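Long-range contacts in type III chaperone protein ShcA (Pseudomonas syringae pv. tomato, PDB 4G6T), which probably acts as a type III secretion chaperone, binding a partner protein and keeping it ready for export: residues L54-L60 against Y95-I101; T40-T44 against L118-R123. All coordinates share one frame; numbering follows the deposited sequence.

Interaction 1 of 2, residues L54-L60 against Y95-I101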
loop_
_atom_site.group_PDB
_atom_site.type_symbol
_atom_site.label_atom_id
_atom_site.label_comp_id
_atom_site.label_asym_id
_atom_site.label_seq_id
_atom_site.Cartn_x
_atom_site.Cartn_y
_atom_site.Cartn_z
ATOM N N LEU A 54 -6.889 -0.220 7.396
ATOM C CA LEU A 54 -5.669 -0.323 6.582
ATOM C C LEU A 54 -6.006 0.217 5.209
ATOM O O LEU A 54 -7.001 -0.192 4.603
ATOM C CB LEU A 54 -5.262 -1.761 6.508
ATOM C CG LEU A 54 -3.928 -2.038 5.745
ATOM C CD1 LEU A 54 -2.711 -1.433 6.470
ATOM C CD2 LEU A 54 -3.743 -3.537 5.432
ATOM N N LEU A 55 -5.149 1.080 4.703
ATOM C CA LEU A 55 -5.329 1.624 3.339
ATOM C C LEU A 55 -4.374 0.976 2.387
ATOM O O LEU A 55 -3.192 0.839 2.725
ATOM C CB LEU A 55 -5.148 3.100 3.331
ATOM C CG LEU A 55 -6.106 3.875 4.256
ATOM C CD1 LEU A 55 -5.624 5.264 4.544
ATOM C CD2 LEU A 55 -7.482 3.782 3.650
ATOM N N LEU A 56 -4.899 0.610 1.243
ATOM C CA LEU A 56 -4.106 0.183 0.080
ATOM C C LEU A 56 -4.141 1.334 -0.894
ATOM O O LEU A 56 -5.239 1.783 -1.311
ATOM C CB LEU A 56 -4.696 -1.042 -0.540
ATOM C CG LEU A 56 -4.667 -2.386 0.167
ATOM C CD1 LEU A 56 -5.015 -2.282 1.658
ATOM C CD2 LEU A 56 -5.505 -3.445 -0.484
ATOM N N ILE A 57 -2.989 1.847 -1.311
ATOM C CA ILE A 57 -2.915 3.031 -2.122
ATOM C C ILE A 57 -2.012 2.758 -3.296
ATOM O O ILE A 57 -0.928 2.176 -3.128
ATOM C CB ILE A 57 -2.349 4.231 -1.388
ATOM C CG1 ILE A 57 -3.027 4.437 0.003
ATOM C CG2 ILE A 57 -2.504 5.527 -2.205
ATOM C CD1 ILE A 57 -2.404 5.442 0.935
ATOM N N GLY A 58 -2.469 3.099 -4.485
ATOM C CA GLY A 58 -1.706 2.851 -5.687
ATOM C C GLY A 58 -1.560 4.054 -6.557
ATOM O O GLY A 58 -2.436 4.906 -6.647
ATOM N N LEU A 59 -0.439 4.132 -7.280
ATOM C CA LEU A 59 -0.192 5.214 -8.265
ATOM C C LEU A 59 -0.891 4.894 -9.551
ATOM O O LEU A 59 -0.645 3.888 -10.163
ATOM C CB LEU A 59 1.326 5.390 -8.517
ATOM C CG LEU A 59 1.638 6.371 -9.652
ATOM C CD1 LEU A 59 1.120 7.777 -9.436
ATOM C CD2 LEU A 59 3.190 6.441 -9.848
ATOM N N LEU A 60 -1.875 5.735 -9.970
ATOM C CA LEU A 60 -2.593 5.521 -11.214
ATOM C C LEU A 60 -1.824 6.252 -12.320
ATOM O O LEU A 60 -1.208 7.272 -12.051
ATOM C CB LEU A 60 -4.011 6.121 -11.139
ATOM C CG LEU A 60 -5.052 5.210 -10.600
ATOM C CD1 LEU A 60 -6.312 6.093 -10.508
ATOM C CD2 LEU A 60 -5.335 3.906 -11.305
ATOM N N TYR A 95 -2.827 11.089 -9.792
ATOM C CA TYR A 95 -4.039 10.296 -9.524
ATOM C C TYR A 95 -3.652 9.090 -8.679
ATOM O O TYR A 95 -2.678 8.356 -8.974
ATOM C CB TYR A 95 -4.750 9.871 -10.759
ATOM C CG TYR A 95 -5.320 11.021 -11.551
ATOM C CD1 TYR A 95 -6.426 11.701 -11.101
ATOM C CD2 TYR A 95 -4.755 11.405 -12.728
ATOM C CE1 TYR A 95 -6.970 12.749 -11.822
ATOM C CE2 TYR A 95 -5.318 12.441 -13.476
ATOM C CZ TYR A 95 -6.417 13.099 -13.000
ATOM O OH TYR A 95 -6.973 14.149 -13.736
ATOM N N HIS A 96 -4.462 8.859 -7.660
ATOM C CA HIS A 96 -4.302 7.746 -6.715
ATOM C C HIS A 96 -5.458 6.816 -6.774
ATOM O O HIS A 96 -6.613 7.296 -6.701
ATOM C CB HIS A 96 -4.137 8.225 -5.297
ATOM C CG HIS A 96 -2.873 9.020 -5.069
ATOM N ND1 HIS A 96 -1.914 8.692 -4.144
ATOM C CD2 HIS A 96 -2.432 10.132 -5.706
ATOM C CE1 HIS A 96 -0.885 9.590 -4.229
ATOM N NE2 HIS A 96 -1.211 10.484 -5.153
ATOM N N ALA A 97 -5.218 5.503 -6.798
ATOM C CA ALA A 97 -6.227 4.477 -6.596
ATOM C C ALA A 97 -6.141 4.045 -5.112
ATOM O O ALA A 97 -5.102 4.163 -4.469
ATOM C CB ALA A 97 -6.009 3.306 -7.496
ATOM N N TYR A 98 -7.280 3.659 -4.527
ATOM C CA TYR A 98 -7.267 3.335 -3.103
ATOM C C TYR A 98 -8.336 2.302 -2.765
ATOM O O TYR A 98 -9.404 2.165 -3.459
ATOM C CB TYR A 98 -7.414 4.574 -2.223
ATOM C CG TYR A 98 -8.785 5.206 -2.407
ATOM C CD1 TYR A 98 -9.816 4.847 -1.536
ATOM C CD2 TYR A 98 -8.995 6.172 -3.329
ATOM C CE1 TYR A 98 -11.053 5.465 -1.633
ATOM C CE2 TYR A 98 -10.273 6.753 -3.470
ATOM C CZ TYR A 98 -11.287 6.365 -2.602
ATOM O OH TYR A 98 -12.569 6.871 -2.752
ATOM N N GLN A 99 -8.072 1.529 -1.718
ATOM C CA GLN A 99 -9.088 0.649 -1.105
ATOM C C GLN A 99 -8.846 0.718 0.375
ATOM O O GLN A 99 -7.702 0.806 0.822
ATOM C CB GLN A 99 -8.995 -0.753 -1.611
ATOM C CG GLN A 99 -9.924 -1.799 -0.976
ATOM C CD GLN A 99 -11.401 -1.471 -1.135
ATOM O OE1 GLN A 99 -11.871 -0.440 -0.679
ATOM N NE2 GLN A 99 -12.049 -2.272 -1.900
ATOM N N SER A 100 -9.892 0.734 1.175
ATOM C CA SER A 100 -9.766 0.705 2.624
ATOM C C SER A 100 -10.341 -0.574 3.131
ATOM O O SER A 100 -11.373 -1.063 2.664
ATOM C CB SER A 100 -10.487 1.878 3.286
ATOM O OG SER A 100 -10.453 1.746 4.690
ATOM N N ILE A 101 -9.677 -1.177 4.112
ATOM C CA ILE A 101 -10.169 -2.415 4.756
ATOM C C ILE A 101 -10.267 -2.113 6.273
ATOM O O ILE A 101 -9.271 -1.807 6.941
ATOM C CB ILE A 101 -9.267 -3.641 4.535
ATOM C CG1 ILE A 101 -8.875 -3.866 3.061
ATOM C CG2 ILE A 101 -9.960 -4.854 5.150
ATOM C CD1 ILE A 101 -7.780 -4.916 2.862
HETATM O O HOH W 1 -1.347 10.115 -11.965
#
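Residues 54-60 and 95-101 run antiparallel, from Leu54 opposite Ile101 to Leu60 opposite Tyr95, their strand directions 158° apart and their axes 4.6 Å apart at closest approach. They are neighbours within the antiparallel sheet of the CesT-type chaperone fold, and their ladder illustrates how alternation divides such a sheet into two different faces. The hydrogen-bonded pairs Leu54-Ile101, Leu56-Gln99 and Gly58-Ala97 each exchange two N-H...O bonds. Beyond them Leu60 N still donates to Tyr95 O, but a water takes over the return bond, accepting from Tyr95 N at 2.8 Å and donating to Leu60 O at 2.8 Å.

Leu55, Ile57, Leu59 and His96 share the face that meets a second protein chain. With chi1 at -48°, Ile57 turns CG2 to the His96 ring, where it lies in the plane at the edge, 3.8 Å from His96 ND1. Leu55 CD2 closes on Ser100 CB at 3.6 Å. The other face, with Leu56, Ala97, Gln99 and Ile101, lies against helix 108-127. Here Leu56 CD1 meets Ile101 CD1 at 4.0 Å, the two side chains crossing obliquely. Past the last pair, Leu60 CG reaches diagonally to Ala97 CB at 3.8 Å.

Gln99 is buried, its amide engaged at both atoms: NE2 donates to Glu114 and to the carbonyl of Ala82, while Ser100 N meets an in-plane lone pair of Gln99 OE1 at 3.0 Å in a bent bond, 134° at the hydrogen.

Interaction 2 of 2, residues T40-T44 against L118-R123; sequences TFALT and LLEWMR
Apolar packing between Phe41 and Leu43 on one side and Leu118, Leu119 and Met122 on the other makes up most of this contact. The CD2 methyl of Leu119 lies 3.8 Å from both Phe41 CD2 and Leu43 CD1, between the two side chains of the strand. Leu43 and Leu118 instead reach toward each other tip to tip, Leu43 CD1 to Leu118 CD2 being 3.9 Å.

A Met-aromatic contact comes next. Met122 runs past Phe41 in the opposite direction, and the bend at its last torsion (chi3 68°) carries CE to within 3.7 Å of Phe41 CD1 and close to the carbonyl oxygen of Ala42. Its sulfur stands oblique to the ring, with Met122 SD 5.5 Å from the Phe41 centroid. This is the helix-on-sheet layer of the chaperone fold: helix 108-127 lies over strand 41-48 at its start, where Thr40 and Phe41 both face Ile37 in a classic beta bulge.

The remaining contact involves charge. The edge of the Phe41 ring comes up to a face of the Arg123 guanidinium, planes 71° apart, with Phe41 CE2 3.7 Å from Arg123 NH1. Glu120 fixes that guanidinium by a side-on salt bridge from about one helical turn back, Arg123 NE to Glu120 OE1 at 2.9 Å and Arg123 NH2 to Glu120 OE2 at 2.9 Å; OE2 is also hydrogen-bonded to an aromatic side chain of another protein chain.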
loop_
_atom_site.group_PDB
_atom_site.type_symbol
_atom_site.label_atom_id
_atom_site.label_comp_id
_atom_site.label_asym_id
_atom_site.label_seq_id
_atom_site.Cartn_x
_atom_site.Cartn_y
_atom_site.Cartn_z
ATOM N N THR A 40 6.434 -2.802 -12.020
ATOM C CA THR A 40 5.523 -1.995 -12.817
ATOM C C THR A 40 4.663 -1.069 -11.992
ATOM O O THR A 40 4.468 0.060 -12.359
ATOM C CB THR A 40 4.534 -2.816 -13.708
ATOM O OG1 THR A 40 5.185 -3.849 -14.471
ATOM C CG2 THR A 40 3.903 -1.914 -14.763
ATOM N N PHE A 41 4.127 -1.563 -10.876
ATOM C CA PHE A 41 3.152 -0.801 -10.127
ATOM C C PHE A 41 3.725 -0.355 -8.785
ATOM O O PHE A 41 4.374 -1.149 -8.070
ATOM C CB PHE A 41 1.920 -1.621 -9.863
ATOM C CG PHE A 41 1.131 -1.935 -11.070
ATOM C CD1 PHE A 41 0.526 -0.883 -11.769
ATOM C CD2 PHE A 41 0.911 -3.220 -11.460
ATOM C CE1 PHE A 41 -0.233 -1.139 -12.867
ATOM C CE2 PHE A 41 0.116 -3.480 -12.560
ATOM C CZ PHE A 41 -0.439 -2.426 -13.267
ATOM N N ALA A 42 3.397 0.856 -8.396
ATOM C CA ALA A 42 3.726 1.388 -7.117
ATOM C C ALA A 42 2.545 1.329 -6.154
ATOM O O ALA A 42 1.507 1.881 -6.504
ATOM C CB ALA A 42 4.256 2.807 -7.231
ATOM N N LEU A 43 2.713 0.706 -4.988
ATOM C CA LEU A 43 1.589 0.412 -4.054
ATOM C C LEU A 43 2.116 0.704 -2.666
ATOM O O LEU A 43 3.305 0.500 -2.334
ATOM C CB LEU A 43 1.071 -1.008 -4.201
ATOM C CG LEU A 43 -0.309 -1.454 -3.667
ATOM C CD1 LEU A 43 -0.936 -2.529 -4.533
ATOM C CD2 LEU A 43 -0.191 -1.962 -2.232
ATOM N N THR A 44 1.270 1.229 -1.800
ATOM C CA THR A 44 1.628 1.458 -0.419
ATOM C C THR A 44 0.543 0.935 0.475
ATOM O O THR A 44 -0.650 1.097 0.173
ATOM C CB THR A 44 1.960 2.888 -0.029
ATOM O OG1 THR A 44 2.946 3.406 -0.960
ATOM C CG2 THR A 44 2.617 2.810 1.342
ATOM N N LEU A 118 -7.026 -4.055 -6.529
ATOM C CA LEU A 118 -6.500 -2.771 -6.738
ATOM C C LEU A 118 -5.584 -2.775 -7.938
ATOM O O LEU A 118 -5.570 -1.819 -8.693
ATOM C CB LEU A 118 -5.754 -2.260 -5.476
ATOM C CG LEU A 118 -5.136 -0.913 -5.513
ATOM C CD1 LEU A 118 -6.226 0.100 -5.728
ATOM C CD2 LEU A 118 -4.280 -0.608 -4.315
ATOM N N LEU A 119 -4.716 -3.791 -8.009
ATOM C CA LEU A 119 -3.774 -3.877 -9.112
ATOM C C LEU A 119 -4.476 -3.971 -10.428
ATOM O O LEU A 119 -3.988 -3.332 -11.397
ATOM C CB LEU A 119 -2.808 -5.067 -8.895
ATOM C CG LEU A 119 -1.801 -4.799 -7.773
ATOM C CD1 LEU A 119 -1.236 -6.132 -7.216
ATOM C CD2 LEU A 119 -0.696 -3.818 -8.078
ATOM N N GLU A 120 -5.498 -4.796 -10.512
ATOM C CA GLU A 120 -6.200 -4.949 -11.799
ATOM C C GLU A 120 -6.935 -3.646 -12.168
ATOM O O GLU A 120 -7.003 -3.282 -13.372
ATOM C CB GLU A 120 -7.030 -6.155 -11.839
ATOM C CG GLU A 120 -6.211 -7.495 -11.733
ATOM C CD GLU A 120 -4.931 -7.517 -12.609
ATOM O OE1 GLU A 120 -5.056 -7.402 -13.845
ATOM O OE2 GLU A 120 -3.794 -7.549 -12.099
ATOM N N TRP A 121 -7.459 -2.919 -11.192
ATOM C CA TRP A 121 -8.033 -1.582 -11.401
ATOM C C TRP A 121 -7.021 -0.625 -11.946
ATOM O O TRP A 121 -7.265 0.072 -12.957
ATOM C CB TRP A 121 -8.613 -1.109 -10.039
ATOM C CG TRP A 121 -9.118 0.300 -9.878
ATOM C CD1 TRP A 121 -8.548 1.336 -9.173
ATOM C CD2 TRP A 121 -10.390 0.819 -10.333
ATOM N NE1 TRP A 121 -9.408 2.421 -9.131
ATOM C CE2 TRP A 121 -10.512 2.121 -9.804
ATOM C CE3 TRP A 121 -11.431 0.265 -11.052
ATOM C CZ2 TRP A 121 -11.662 2.909 -10.068
ATOM C CZ3 TRP A 121 -12.552 1.048 -11.313
ATOM C CH2 TRP A 121 -12.613 2.349 -10.846
ATOM N N MET A 122 -5.820 -0.583 -11.359
ATOM C CA MET A 122 -4.688 0.209 -11.841
ATOM C C MET A 122 -4.351 -0.184 -13.276
ATOM O O MET A 122 -4.134 0.686 -14.108
ATOM C CB MET A 122 -3.514 0.003 -10.894
ATOM C CG MET A 122 -3.757 0.692 -9.550
ATOM S SD MET A 122 -2.671 0.131 -8.243
ATOM C CE MET A 122 -1.080 0.810 -8.866
ATOM N N ARG A 123 -4.319 -1.463 -13.534
ATOM C CA ARG A 123 -3.945 -1.954 -14.879
ATOM C C ARG A 123 -4.958 -1.415 -15.886
ATOM O O ARG A 123 -4.562 -0.895 -16.943
ATOM C CB ARG A 123 -3.869 -3.460 -14.912
ATOM C CG ARG A 123 -3.326 -3.978 -16.240
ATOM C CD ARG A 123 -3.327 -5.485 -16.360
ATOM N NE ARG A 123 -2.855 -6.133 -15.146
ATOM C CZ ARG A 123 -1.593 -6.230 -14.725
ATOM N NH1 ARG A 123 -0.571 -5.707 -15.397
ATOM N NH2 ARG A 123 -1.361 -6.839 -13.575
#

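How the interactions relate
The two contacts show sheet and layer construction in one small domain. Interaction 1 lies near the centre of the chain and joins strands edge to edge, chiefly through backbone polar groups; interaction 2 sits further out, joins strand to helix chiefly through side chains, and is also largely buried, with only Arg123 exposed at its rim. They share a sheet, since strands 41-48 and 53-59 are neighbours, and Ile57 O lies 2.7 Å from Thr44 N, a probable hydrogen bond. The helix also spans both: Ala97 lies beneath Leu118, Trp121 and Met122, so the face carrying Leu56 and Ala97 is roofed by residues 118-123. Both contacts also border the second protein chain.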